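Local coordinates for pectate lyase (PDB 3VMV), which probably cleaves pectate (polygalacturonate) chains by beta-elimination, as a secreted family 1 polysaccharide lyase, at residues S206-I211 / K224-T229; A230-V235 / G266-S271; F172-K177 / F201-S206; G236-V241 / T274-L279. All coordinates share one frame; numbering follows the deposited sequence.

Overall arrangement
The four contacts join successive coils of the right-handed parallel beta-helix of this lyase. Along the chain contact 3 comes first and runs into contact 1, with S206 common to both and their centres about 7 Å apart. Contacts 2 and 4 follow and interleave, because strand 231-234 leads into strand 238-242; their centres lie about 10 Å apart, as do those of contacts 1 and 2. Strands 210-212 and 231-234 are neighbours, and R207 of contact 1 (weakly) and R234 of contact 2 both reach one sulfate ion, probably from the crystallisation liquor. Contacts 3 and 4 are separated by about 21 Å between centres and do not touch. Together they span adjoining faces and corners of the helix.

Contact 1: residues S206-I211 / K224-T229. With SO4 (sulfate ion), chain C.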
loop_
_atom_site.group_PDB
_atom_site.type_symbol
_atom_site.label_atom_id
_atom_site.label_comp_id
_atom_site.label_asym_id
_atom_site.label_seq_id
_atom_site.Cartn_x
_atom_site.Cartn_y
_atom_site.Cartn_z
ATOM N N SER A 206 3.411 13.256 3.640
ATOM C CA SER A 206 4.674 12.672 3.113
ATOM C C SER A 206 4.581 11.179 2.907
ATOM O O SER A 206 3.553 10.571 3.171
ATOM C CB SER A 206 5.852 12.961 4.062
ATOM O OG SER A 206 5.731 12.179 5.245
ATOM N N ARG A 207 5.670 10.604 2.404
ATOM C CA ARG A 207 5.816 9.155 2.194
ATOM C C ARG A 207 4.823 8.628 1.184
ATOM O O ARG A 207 3.921 7.844 1.523
ATOM C CB ARG A 207 5.660 8.345 3.479
ATOM C CG ARG A 207 6.607 8.702 4.622
ATOM C CD ARG A 207 6.500 7.554 5.622
ATOM N NE ARG A 207 7.362 7.766 6.795
ATOM C CZ ARG A 207 7.325 6.978 7.873
ATOM N NH1 ARG A 207 6.441 5.992 7.959
ATOM N NH2 ARG A 207 8.160 7.232 8.890
ATOM N N VAL A 208 4.967 9.062 -0.065
ATOM C CA VAL A 208 4.023 8.630 -1.113
ATOM C C VAL A 208 4.677 7.966 -2.325
ATOM O O VAL A 208 4.504 8.423 -3.475
ATOM C CB VAL A 208 3.069 9.787 -1.546
ATOM C CG1 VAL A 208 1.787 9.228 -2.135
ATOM C CG2 VAL A 208 2.716 10.667 -0.339
ATOM N N PRO A 209 5.422 6.862 -2.103
ATOM C CA PRO A 209 5.850 6.233 -0.845
ATOM C C PRO A 209 7.253 6.733 -0.435
ATOM O O PRO A 209 7.974 7.369 -1.237
ATOM C CB PRO A 209 5.950 4.743 -1.219
ATOM C CG PRO A 209 5.864 4.689 -2.786
ATOM C CD PRO A 209 5.913 6.108 -3.261
ATOM N N LEU A 210 7.652 6.389 0.790
ATOM C CA LEU A 210 9.051 6.392 1.206
ATOM C C LEU A 210 9.617 5.055 0.725
ATOM O O LEU A 210 9.136 4.002 1.152
ATOM C CB LEU A 210 9.167 6.519 2.735
ATOM C CG LEU A 210 10.557 6.727 3.326
ATOM C CD1 LEU A 210 10.403 7.013 4.823
ATOM C CD2 LEU A 210 11.511 5.515 3.105
ATOM N N ILE A 211 10.556 5.099 -0.232
ATOM C CA ILE A 211 11.067 3.856 -0.808
ATOM C C ILE A 211 12.531 3.716 -0.482
ATOM O O ILE A 211 13.336 4.539 -0.903
ATOM C CB ILE A 211 10.891 3.803 -2.365
ATOM C CG1 ILE A 211 9.453 4.104 -2.772
ATOM C CG2 ILE A 211 11.308 2.412 -2.912
ATOM C CD1 ILE A 211 9.325 4.372 -4.269
ATOM N N LYS A 224 -2.601 14.517 -5.186
ATOM C CA LYS A 224 -3.257 15.816 -5.037
ATOM C C LYS A 224 -3.038 16.334 -3.636
ATOM O O LYS A 224 -3.239 15.602 -2.655
ATOM C CB LYS A 224 -4.763 15.661 -5.272
ATOM C CG LYS A 224 -5.530 16.966 -5.238
ATOM C CD LYS A 224 -6.986 16.710 -5.671
ATOM C CE LYS A 224 -7.723 18.020 -5.879
ATOM N NZ LYS A 224 -7.763 18.830 -4.646
ATOM N N ASP A 225 -2.652 17.605 -3.544
ATOM C CA ASP A 225 -2.622 18.287 -2.240
ATOM C C ASP A 225 -1.741 17.529 -1.264
ATOM O O ASP A 225 -2.150 17.121 -0.178
ATOM C CB ASP A 225 -4.038 18.498 -1.710
ATOM C CG ASP A 225 -4.831 19.520 -2.536
ATOM O OD1 ASP A 225 -4.239 20.295 -3.324
ATOM O OD2 ASP A 225 -6.056 19.586 -2.342
ATOM N N ILE A 226 -0.489 17.355 -1.678
ATOM C CA ILE A 226 0.495 16.678 -0.832
ATOM C C ILE A 226 1.383 17.768 -0.257
ATOM O O ILE A 226 2.061 18.501 -0.995
ATOM C CB ILE A 226 1.231 15.593 -1.616
ATOM C CG1 ILE A 226 0.213 14.482 -1.995
ATOM C CG2 ILE A 226 2.390 14.979 -0.743
ATOM C CD1 ILE A 226 0.743 13.377 -2.909
ATOM N N ASN A 227 1.377 17.870 1.078
ATOM C CA ASN A 227 1.912 19.055 1.734
ATOM C C ASN A 227 3.422 19.178 1.701
ATOM O O ASN A 227 3.945 20.265 1.443
ATOM C CB ASN A 227 1.393 19.077 3.194
ATOM C CG ASN A 227 1.812 20.319 3.913
ATOM O OD1 ASN A 227 1.454 21.417 3.510
ATOM N ND2 ASN A 227 2.590 20.162 4.968
ATOM N N ASP A 228 4.120 18.083 2.004
ATOM C CA ASP A 228 5.571 18.177 2.093
ATOM C C ASP A 228 6.271 17.560 0.874
ATOM O O ASP A 228 6.862 18.290 0.064
ATOM C CB ASP A 228 6.075 17.619 3.426
ATOM C CG ASP A 228 7.383 18.273 3.857
ATOM O OD1 ASP A 228 7.440 19.515 3.992
ATOM O OD2 ASP A 228 8.359 17.541 4.065
ATOM N N THR A 229 6.250 16.238 0.754
ATOM C CA THR A 229 6.831 15.559 -0.414
ATOM C C THR A 229 6.011 14.317 -0.756
ATOM O O THR A 229 5.285 13.767 0.081
ATOM C CB THR A 229 8.269 15.084 -0.154
ATOM O OG1 THR A 229 8.289 14.202 0.956
ATOM C CG2 THR A 229 9.203 16.298 0.180
HETATM S S SO4 C . 12.325 9.194 7.856
HETATM O O1 SO4 C . 13.591 8.427 7.761
HETATM O O2 SO4 C . 11.242 8.274 8.213
HETATM O O3 SO4 C . 12.472 10.243 8.865
HETATM O O4 SO4 C . 11.988 9.801 6.555
HETATM O O HOH W 1 7.968 11.510 0.961
#
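S206 meets T229 through its backbone: the CA of S206 directs its hydrogen at the carbonyl O of T229, 3.3 Å from CA to O and nearly straight (171° at the hydrogen). The CB of S206 also passes T229 OG1. At R207 positive phi and psi angles turn the chain, and its N reaches T229 indirectly. A water accepts from R207 N at 2.9 Å and lies 2.7 Å from T229 OG1, which is also hydrogen-bonded to the hydroxyl of Y269. Direct hydrogen bonds between the two segments are absent, and this water supplies their polar link. The R207 side chain leaves in the other direction, extended from CG to NE, and its NH2 makes a weak hydrogen bond of 3.3 Å to sulfate O2. V208 turns back toward 224-229: its CG2, anti to the carbonyl carbon, packs on I226 CD1 at 4.2 Å and lies near T229 O. A cis peptide then leads into P209. Beyond it L210 brings its CD1 methyl to 3.6 Å from sulfate O4. The sequence that begins at R207 fits the RxPxxR signature of family 1 pectate lyases, whose first arginine is implicated in catalysis in relatives; R207 occupies the place of that arginine, consistent with a similar role. Strand 210-212, which this segment enters, is flanked by strands 177-181 and 231-234. R207 and L210 touch L180 of the former, P209 bonds through its backbone to N232 of the latter, and V208 also packs on F201 of strand 200-202.

Contact 2: residues A230-V235 / G266-S271. With SO4 (sulfate ion), chain C.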
loop_
_atom_site.group_PDB
_atom_site.type_symbol
_atom_site.label_atom_id
_atom_site.label_comp_id
_atom_site.label_asym_id
_atom_site.label_seq_id
_atom_site.Cartn_x
_atom_site.Cartn_y
_atom_site.Cartn_z
ATOM N N ALA A 230 6.181 13.823 -1.987
ATOM C CA ALA A 230 5.499 12.592 -2.365
ATOM C C ALA A 230 6.442 11.414 -2.477
ATOM O O ALA A 230 6.771 10.785 -1.467
ATOM C CB ALA A 230 4.714 12.806 -3.699
ATOM N N ILE A 231 6.929 11.114 -3.666
ATOM C CA ILE A 231 7.812 9.925 -3.838
ATOM C C ILE A 231 9.237 10.206 -3.352
ATOM O O ILE A 231 9.886 11.141 -3.832
ATOM C CB ILE A 231 7.869 9.563 -5.318
ATOM C CG1 ILE A 231 6.470 9.318 -5.877
ATOM C CG2 ILE A 231 8.760 8.306 -5.529
ATOM C CD1 ILE A 231 6.439 9.277 -7.401
ATOM N N ASN A 232 9.705 9.420 -2.364
ATOM C CA ASN A 232 11.005 9.643 -1.781
ATOM C C ASN A 232 11.820 8.398 -2.048
ATOM O O ASN A 232 11.583 7.382 -1.433
ATOM C CB ASN A 232 10.855 9.880 -0.282
ATOM C CG ASN A 232 12.186 10.234 0.389
ATOM O OD1 ASN A 232 13.224 10.353 -0.267
ATOM N ND2 ASN A 232 12.146 10.455 1.723
ATOM N N SER A 233 12.778 8.501 -2.977
ATOM C CA SER A 233 13.555 7.353 -3.395
ATOM C C SER A 233 14.935 7.387 -2.765
ATOM O O SER A 233 15.712 8.332 -3.009
ATOM C CB SER A 233 13.658 7.362 -4.934
ATOM O OG SER A 233 14.283 6.182 -5.420
ATOM N N ARG A 234 15.233 6.347 -1.969
ATOM C CA ARG A 234 16.396 6.323 -1.085
ATOM C C ARG A 234 17.234 5.078 -1.288
ATOM O O ARG A 234 16.700 4.022 -1.643
ATOM C CB ARG A 234 15.903 6.354 0.388
ATOM C CG ARG A 234 15.352 7.738 0.774
ATOM C CD ARG A 234 14.339 7.697 1.899
ATOM N NE ARG A 234 14.996 7.553 3.196
ATOM C CZ ARG A 234 14.512 8.077 4.312
ATOM N NH1 ARG A 234 15.179 7.892 5.443
ATOM N NH2 ARG A 234 13.376 8.804 4.298
ATOM N N VAL A 235 18.531 5.194 -0.976
ATOM C CA VAL A 235 19.482 4.053 -0.925
ATOM C C VAL A 235 19.289 3.058 -2.052
ATOM O O VAL A 235 19.067 1.856 -1.856
ATOM C CB VAL A 235 19.563 3.304 0.454
ATOM C CG1 VAL A 235 20.338 4.153 1.454
ATOM C CG2 VAL A 235 18.215 2.926 1.008
ATOM N N GLY A 266 12.031 12.689 -5.413
ATOM C CA GLY A 266 13.390 13.105 -5.103
ATOM C C GLY A 266 13.898 12.306 -3.932
ATOM O O GLY A 266 13.360 11.222 -3.637
ATOM N N TRP A 267 14.928 12.847 -3.275
ATOM C CA TRP A 267 15.545 12.177 -2.138
ATOM C C TRP A 267 15.440 13.161 -0.986
ATOM O O TRP A 267 15.973 14.269 -1.095
ATOM C CB TRP A 267 17.022 11.886 -2.458
ATOM C CG TRP A 267 17.784 11.381 -1.245
ATOM C CD1 TRP A 267 17.260 10.635 -0.217
ATOM C CD2 TRP A 267 19.175 11.562 -0.944
ATOM N NE1 TRP A 267 18.235 10.360 0.701
ATOM C CE2 TRP A 267 19.421 10.903 0.279
ATOM C CE3 TRP A 267 20.231 12.219 -1.577
ATOM C CZ2 TRP A 267 20.676 10.899 0.883
ATOM C CZ3 TRP A 267 21.476 12.205 -0.984
ATOM C CH2 TRP A 267 21.688 11.538 0.234
ATOM N N PHE A 268 14.752 12.742 0.081
ATOM C CA PHE A 268 14.424 13.629 1.202
ATOM C C PHE A 268 14.671 12.964 2.553
ATOM O O PHE A 268 14.584 11.739 2.690
ATOM C CB PHE A 268 12.941 14.012 1.133
ATOM C CG PHE A 268 12.498 14.470 -0.230
ATOM C CD1 PHE A 268 12.953 15.682 -0.747
ATOM C CD2 PHE A 268 11.648 13.695 -0.987
ATOM C CE1 PHE A 268 12.509 16.104 -2.009
ATOM C CE2 PHE A 268 11.215 14.124 -2.250
ATOM C CZ PHE A 268 11.655 15.309 -2.751
ATOM N N TYR A 269 14.988 13.810 3.537
ATOM C CA TYR A 269 14.864 13.499 4.988
ATOM C C TYR A 269 15.989 12.662 5.585
ATOM O O TYR A 269 16.403 12.909 6.714
ATOM C CB TYR A 269 13.551 12.773 5.348
ATOM C CG TYR A 269 12.277 13.430 4.838
ATOM C CD1 TYR A 269 12.079 14.798 4.916
ATOM C CD2 TYR A 269 11.278 12.648 4.300
ATOM C CE1 TYR A 269 10.895 15.377 4.446
ATOM C CE2 TYR A 269 10.100 13.204 3.812
ATOM C CZ TYR A 269 9.910 14.563 3.898
ATOM O OH TYR A 269 8.718 15.112 3.447
ATOM N N GLY A 270 16.457 11.649 4.878
ATOM C CA GLY A 270 17.431 10.757 5.479
ATOM C C GLY A 270 17.858 9.593 4.609
ATOM O O GLY A 270 17.572 9.574 3.412
ATOM N N SER A 271 18.517 8.609 5.243
ATOM C CA SER A 271 19.310 7.536 4.581
ATOM C C SER A 271 20.639 8.096 4.050
ATOM O O SER A 271 20.766 9.285 3.800
ATOM C CB SER A 271 18.540 6.821 3.452
ATOM O OG SER A 271 17.353 6.175 3.914
HETATM S S SO4 C . 12.325 9.194 7.856
HETATM O O1 SO4 C . 13.591 8.427 7.761
HETATM O O2 SO4 C . 11.242 8.274 8.213
HETATM O O3 SO4 C . 12.472 10.243 8.865
HETATM O O4 SO4 C . 11.988 9.801 6.555
#
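R234 grips S271 OG side-on with two nitrogens, NE at 2.8 Å from OG and NH1 at 3.2 Å, the hydroxyl lying in the guanidinium plane. The outer nitrogens hold the sulfate ion, NH1 on O1 at 2.9 Å and NH2 on O4 at 2.8 Å, while S271 OG is also hydrogen-bonded to D185. A leucine in place of R234 would probably leave the sulfate without these two donors and S271 OG without its double grip. CG of N232, anti to the backbone N (chi1 -175°), carries the amide to the backbone of F268: F268 N approaches OD1 at 2.9 Å from above the amide's carbonyl plane, 44° out of it, and ND2 gives to F268 O at the same length, nearly in its own amide plane. In the parallel beta-helix, strand 231-234 is here joined by the end of strand 265-266: S233 N donates to G266 O, and G266 N weakly to I231 O. The loop after G266 then wraps round the R234 side chain and is tied internally by W267 NE1 to G270 O. W267 CD1 packs on R234 CG at 3.6 Å, R234 NH2 lies near the edge of the Y269 ring, and N232 ND2 approaches Y269 CD2 at 3.5 Å, with amide and ring planes 80° apart.

Contact 3: residues F172-K177 / F201-S206; sequences FENHWK and FNNLNS
F172 and F201 lie side by side and point the same way, with CD2 of F172 only 3.4 Å from CE1 of F201. Their planes are inclined at 39°, oblique rather than stacked. On the opposite face of the strands E173 stretches its extended chain across N202, whose ND2 gives OE2 a hydrogen bond of 2.9 Å on the anti side of the carboxylate. At the corner N174 and N203 have nearly identical backbone angles, both with positive phi. Their amides, with planes 69° apart, are joined by a straight bond from N203 ND2 to N174 OD1, 2.8 Å long and 174° at the hydrogen. N203 carries CG anti to its N while N174 carries it beside its N, which brings the two amides together; N203 ND2 also reaches F143 O. Beyond the corner L204 CD2 packs on H175 CB at 3.8 Å, and the W176 ring crosses N205 obliquely, its CE3 3.7 Å from CB of N205. Parallel backbone bonds such as N202 N to F172 O (2.9 Å) and S206 N to W176 O (3.0 Å) hold register through the turn. Such in-line pairs of like residues characterise parallel beta-helices. Strand 165-175 lies beside strand 200-202, and the phenylalanine row runs on to F139 on one side and to F223 of strand 222-226 on the other.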
loop_
_atom_site.group_PDB
_atom_site.type_symbol
_atom_site.label_atom_id
_atom_site.label_comp_id
_atom_site.label_asym_id
_atom_site.label_seq_id
_atom_site.Cartn_x
_atom_site.Cartn_y
_atom_site.Cartn_z
ATOM N N PHE A 172 -6.019 6.867 -0.717
ATOM C CA PHE A 172 -5.223 7.144 0.487
ATOM C C PHE A 172 -5.442 8.637 0.744
ATOM O O PHE A 172 -5.073 9.472 -0.088
ATOM C CB PHE A 172 -3.727 6.970 0.180
ATOM C CG PHE A 172 -3.280 5.554 -0.058
ATOM C CD1 PHE A 172 -2.659 4.840 0.975
ATOM C CD2 PHE A 172 -3.474 4.926 -1.295
ATOM C CE1 PHE A 172 -2.203 3.543 0.799
ATOM C CE2 PHE A 172 -3.020 3.632 -1.490
ATOM C CZ PHE A 172 -2.397 2.917 -0.424
ATOM N N GLU A 173 -6.025 9.015 1.881
ATOM C CA GLU A 173 -6.384 10.395 2.088
ATOM C C GLU A 173 -6.188 10.773 3.530
ATOM O O GLU A 173 -6.251 9.937 4.423
ATOM C CB GLU A 173 -7.854 10.619 1.749
ATOM C CG GLU A 173 -8.246 10.191 0.331
ATOM C CD GLU A 173 -9.623 10.724 -0.093
ATOM O OE1 GLU A 173 -10.534 9.904 -0.346
ATOM O OE2 GLU A 173 -9.803 11.970 -0.200
ATOM N N ASN A 174 -5.981 12.063 3.736
ATOM C CA ASN A 174 -6.064 12.663 5.074
ATOM C C ASN A 174 -5.164 11.971 6.062
ATOM O O ASN A 174 -5.646 11.368 7.042
ATOM C CB ASN A 174 -7.522 12.677 5.584
ATOM C CG ASN A 174 -8.483 13.292 4.572
ATOM O OD1 ASN A 174 -8.136 14.211 3.854
ATOM N ND2 ASN A 174 -9.719 12.792 4.550
ATOM N N HIS A 175 -3.869 12.065 5.820
ATOM C CA HIS A 175 -2.937 11.295 6.638
ATOM C C HIS A 175 -1.560 11.928 6.563
ATOM O O HIS A 175 -1.210 12.543 5.582
ATOM C CB HIS A 175 -2.885 9.872 6.078
ATOM C CG HIS A 175 -2.242 8.888 6.996
ATOM N ND1 HIS A 175 -0.926 8.501 6.904
ATOM C CD2 HIS A 175 -2.771 8.201 8.034
ATOM C CE1 HIS A 175 -0.673 7.615 7.858
ATOM N NE2 HIS A 175 -1.768 7.448 8.573
ATOM N N TRP A 176 -0.738 11.725 7.588
ATOM C CA TRP A 176 0.607 12.228 7.577
ATOM C C TRP A 176 1.590 11.264 6.870
ATOM O O TRP A 176 2.046 11.596 5.774
ATOM C CB TRP A 176 1.100 12.487 9.009
ATOM C CG TRP A 176 0.490 13.679 9.713
ATOM C CD1 TRP A 176 -0.697 13.726 10.404
ATOM C CD2 TRP A 176 1.086 14.958 9.866
ATOM N NE1 TRP A 176 -0.872 14.978 10.955
ATOM C CE2 TRP A 176 0.205 15.754 10.634
ATOM C CE3 TRP A 176 2.280 15.528 9.396
ATOM C CZ2 TRP A 176 0.486 17.088 10.958
ATOM C CZ3 TRP A 176 2.567 16.848 9.728
ATOM C CH2 TRP A 176 1.667 17.606 10.518
ATOM N N LYS A 177 1.891 10.103 7.475
ATOM C CA LYS A 177 2.972 9.221 6.992
ATOM C C LYS A 177 2.387 8.090 6.146
ATOM O O LYS A 177 2.033 7.018 6.651
ATOM C CB LYS A 177 3.790 8.650 8.159
ATOM C CG LYS A 177 4.295 9.702 9.141
ATOM C CD LYS A 177 5.066 9.025 10.320
ATOM C CE LYS A 177 4.161 8.138 11.176
ATOM N NZ LYS A 177 4.998 7.602 12.325
ATOM N N PHE A 201 -4.056 9.653 -4.200
ATOM C CA PHE A 201 -3.242 10.047 -3.038
ATOM C C PHE A 201 -3.581 11.491 -2.741
ATOM O O PHE A 201 -3.131 12.377 -3.453
ATOM C CB PHE A 201 -1.760 9.924 -3.395
ATOM C CG PHE A 201 -1.311 8.505 -3.754
ATOM C CD1 PHE A 201 -1.371 7.458 -2.827
ATOM C CD2 PHE A 201 -0.755 8.235 -4.998
ATOM C CE1 PHE A 201 -0.914 6.176 -3.178
ATOM C CE2 PHE A 201 -0.243 6.986 -5.340
ATOM C CZ PHE A 201 -0.347 5.929 -4.430
ATOM N N ASN A 202 -4.363 11.780 -1.702
ATOM C CA ASN A 202 -4.935 13.120 -1.563
ATOM C C ASN A 202 -4.865 13.628 -0.109
ATOM O O ASN A 202 -5.252 12.927 0.817
ATOM C CB ASN A 202 -6.404 13.063 -2.019
ATOM C CG ASN A 202 -7.128 14.350 -1.771
ATOM O OD1 ASN A 202 -6.725 15.399 -2.273
ATOM N ND2 ASN A 202 -8.227 14.275 -1.036
ATOM N N ASN A 203 -4.421 14.868 0.052
ATOM C CA ASN A 203 -4.354 15.509 1.382
ATOM C C ASN A 203 -3.485 14.702 2.354
ATOM O O ASN A 203 -3.949 14.217 3.411
ATOM C CB ASN A 203 -5.725 15.816 1.961
ATOM C CG ASN A 203 -5.626 16.674 3.198
ATOM O OD1 ASN A 203 -4.870 17.651 3.229
ATOM N ND2 ASN A 203 -6.408 16.342 4.208
ATOM N N LEU A 204 -2.206 14.577 1.966
ATOM C CA LEU A 204 -1.219 13.768 2.683
ATOM C C LEU A 204 -0.054 14.643 2.996
ATOM O O LEU A 204 0.195 15.622 2.287
ATOM C CB LEU A 204 -0.739 12.576 1.826
ATOM C CG LEU A 204 -1.891 11.718 1.282
ATOM C CD1 LEU A 204 -1.297 10.783 0.231
ATOM C CD2 LEU A 204 -2.595 10.930 2.399
ATOM N N ASN A 205 0.722 14.302 4.034
ATOM C CA ASN A 205 1.940 15.078 4.257
ATOM C C ASN A 205 3.163 14.545 3.499
ATOM O O ASN A 205 3.897 15.293 2.844
ATOM C CB ASN A 205 2.266 15.177 5.752
ATOM C CG ASN A 205 3.376 16.180 6.026
ATOM O OD1 ASN A 205 4.439 15.833 6.582
ATOM N ND2 ASN A 205 3.160 17.384 5.620
ATOM N N SER A 206 3.411 13.256 3.640
ATOM C CA SER A 206 4.674 12.672 3.113
ATOM C C SER A 206 4.581 11.179 2.907
ATOM O O SER A 206 3.553 10.571 3.171
ATOM C CB SER A 206 5.852 12.961 4.062
ATOM O OG SER A 206 5.731 12.179 5.245
#

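Contact 4: residues G236-V241 / T274-L279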
loop_
_atom_site.group_PDB
_atom_site.type_symbol
_atom_site.label_atom_id
_atom_site.label_comp_id
_atom_site.label_asym_id
_atom_site.label_seq_id
_atom_site.Cartn_x
_atom_site.Cartn_y
_atom_site.Cartn_z
ATOM N N GLY A 236 19.385 3.590 -3.266
ATOM C CA GLY A 236 19.438 2.720 -4.433
ATOM C C GLY A 236 18.096 2.194 -4.917
ATOM O O GLY A 236 18.072 1.368 -5.836
ATOM N N ALA A 237 16.999 2.659 -4.328
ATOM C CA ALA A 237 15.680 2.371 -4.908
ATOM C C ALA A 237 15.646 2.805 -6.366
ATOM O O ALA A 237 16.347 3.709 -6.753
ATOM C CB ALA A 237 14.588 3.115 -4.160
ATOM N N ARG A 238 14.845 2.115 -7.182
ATOM C CA ARG A 238 14.600 2.568 -8.564
ATOM C C ARG A 238 13.113 2.643 -8.775
ATOM O O ARG A 238 12.425 1.609 -8.627
ATOM C CB ARG A 238 15.178 1.570 -9.569
ATOM C CG ARG A 238 16.706 1.504 -9.445
ATOM C CD ARG A 238 17.325 0.645 -10.534
ATOM N NE ARG A 238 16.783 -0.711 -10.504
ATOM C CZ ARG A 238 17.208 -1.651 -11.343
ATOM N NH1 ARG A 238 16.703 -2.854 -11.317
ATOM N NH2 ARG A 238 18.121 -1.342 -12.259
ATOM N N VAL A 239 12.601 3.845 -9.069
ATOM C CA VAL A 239 11.148 3.980 -9.247
ATOM C C VAL A 239 10.822 4.511 -10.633
ATOM O O VAL A 239 11.345 5.568 -11.028
ATOM C CB VAL A 239 10.485 4.835 -8.117
ATOM C CG1 VAL A 239 11.033 6.204 -8.046
ATOM C CG2 VAL A 239 8.964 4.899 -8.314
ATOM N N PHE A 240 10.060 3.730 -11.406
ATOM C CA PHE A 240 9.571 4.201 -12.709
ATOM C C PHE A 240 8.261 4.939 -12.482
ATOM O O PHE A 240 7.270 4.310 -12.062
ATOM C CB PHE A 240 9.435 3.006 -13.673
ATOM C CG PHE A 240 8.942 3.382 -15.069
ATOM C CD1 PHE A 240 9.328 4.582 -15.644
ATOM C CD2 PHE A 240 8.182 2.483 -15.812
ATOM C CE1 PHE A 240 8.929 4.905 -16.938
ATOM C CE2 PHE A 240 7.761 2.812 -17.099
ATOM C CZ PHE A 240 8.133 4.012 -17.663
ATOM N N VAL A 241 8.269 6.252 -12.699
ATOM C CA VAL A 241 7.119 7.141 -12.432
ATOM C C VAL A 241 6.549 7.488 -13.776
ATOM O O VAL A 241 7.110 8.299 -14.490
ATOM C CB VAL A 241 7.576 8.366 -11.685
ATOM C CG1 VAL A 241 6.403 9.274 -11.295
ATOM C CG2 VAL A 241 8.410 7.936 -10.454
ATOM N N THR A 274 21.097 8.525 -2.094
ATOM C CA THR A 274 19.901 8.660 -2.909
ATOM C C THR A 274 19.440 7.353 -3.539
ATOM O O THR A 274 20.209 6.421 -3.741
ATOM C CB THR A 274 20.179 9.688 -4.015
ATOM O OG1 THR A 274 18.964 10.101 -4.658
ATOM C CG2 THR A 274 21.153 9.117 -5.076
ATOM N N GLY A 275 18.159 7.346 -3.907
ATOM C CA GLY A 275 17.645 6.361 -4.861
ATOM C C GLY A 275 17.577 7.034 -6.226
ATOM O O GLY A 275 18.141 8.109 -6.450
ATOM N N TYR A 276 16.897 6.358 -7.149
ATOM C CA TYR A 276 16.826 6.798 -8.535
ATOM C C TYR A 276 15.371 6.846 -9.002
ATOM O O TYR A 276 14.471 6.219 -8.386
ATOM C CB TYR A 276 17.568 5.798 -9.414
ATOM C CG TYR A 276 19.027 5.610 -9.110
ATOM C CD1 TYR A 276 19.990 6.373 -9.755
ATOM C CD2 TYR A 276 19.429 4.666 -8.182
ATOM C CE1 TYR A 276 21.329 6.168 -9.494
ATOM C CE2 TYR A 276 20.752 4.467 -7.905
ATOM C CZ TYR A 276 21.695 5.228 -8.563
ATOM O OH TYR A 276 23.049 5.042 -8.317
ATOM N N TRP A 277 15.134 7.499 -10.139
ATOM C CA TRP A 277 13.747 7.616 -10.662
ATOM C C TRP A 277 13.824 7.736 -12.171
ATOM O O TRP A 277 14.725 8.412 -12.729
ATOM C CB TRP A 277 12.996 8.822 -10.064
ATOM C CG TRP A 277 13.882 10.069 -9.902
ATOM C CD1 TRP A 277 14.132 11.056 -10.832
ATOM C CD2 TRP A 277 14.618 10.429 -8.725
ATOM N NE1 TRP A 277 14.974 12.007 -10.296
ATOM C CE2 TRP A 277 15.315 11.632 -9.015
ATOM C CE3 TRP A 277 14.786 9.825 -7.471
ATOM C CZ2 TRP A 277 16.151 12.264 -8.080
ATOM C CZ3 TRP A 277 15.620 10.446 -6.532
ATOM C CH2 TRP A 277 16.294 11.649 -6.841
ATOM N N ASN A 278 12.897 7.081 -12.841
ATOM C CA ASN A 278 12.777 7.201 -14.288
ATOM C C ASN A 278 11.420 7.876 -14.515
ATOM O O ASN A 278 10.398 7.345 -14.068
ATOM C CB ASN A 278 12.835 5.800 -14.880
ATOM C CG ASN A 278 12.713 5.809 -16.380
ATOM O OD1 ASN A 278 12.714 6.880 -17.006
ATOM N ND2 ASN A 278 12.624 4.623 -16.979
ATOM N N LEU A 279 11.404 9.033 -15.167
ATOM C CA LEU A 279 10.185 9.822 -15.293
ATOM C C LEU A 279 9.742 9.801 -16.742
ATOM O O LEU A 279 10.514 10.141 -17.643
ATOM C CB LEU A 279 10.473 11.271 -14.873
ATOM C CG LEU A 279 11.210 11.409 -13.523
ATOM C CD1 LEU A 279 11.473 12.882 -13.147
ATOM C CD2 LEU A 279 10.486 10.725 -12.400
#
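A237 O receives the shortest bond of the pair, 2.7 Å from Y276 N, and also lies in the plane of the Y276 ring at its edge, 3.5 Å from CD2. N278 O is met by V241 N at 2.8 Å, nearly straight, and lies at the edge of the F240 ring, nearest CD1. N278 N in turn gives V239 O a 2.8 Å bond, V239 N donates to Y276 O, and G236 N reaches T274 O just ahead of the strands. These alternating bonds pair strands 238-241 and 276-279 in parallel, at 18° to each other, as parts of successive coils of the beta-helix. On one face F240 and N278 point the same way, the ring and amide planes 30° apart and N278 ND2 3.6 Å from F240 CD1; this ND2 also gives a hydrogen bond to F298 O. An alanine at F240 would probably open a gap beside the N278 amide and leave H217, whose ring meets F240, without that neighbour. On the other face CG1 of V239, between N and the carbonyl carbon (chi1 59°), touches W277 CB at 3.8 Å, and V241 CB meets L279 CD2 at the same distance. I231 packs against both valines from strand 231-234, while the W277 ring stands nearly perpendicular to F260.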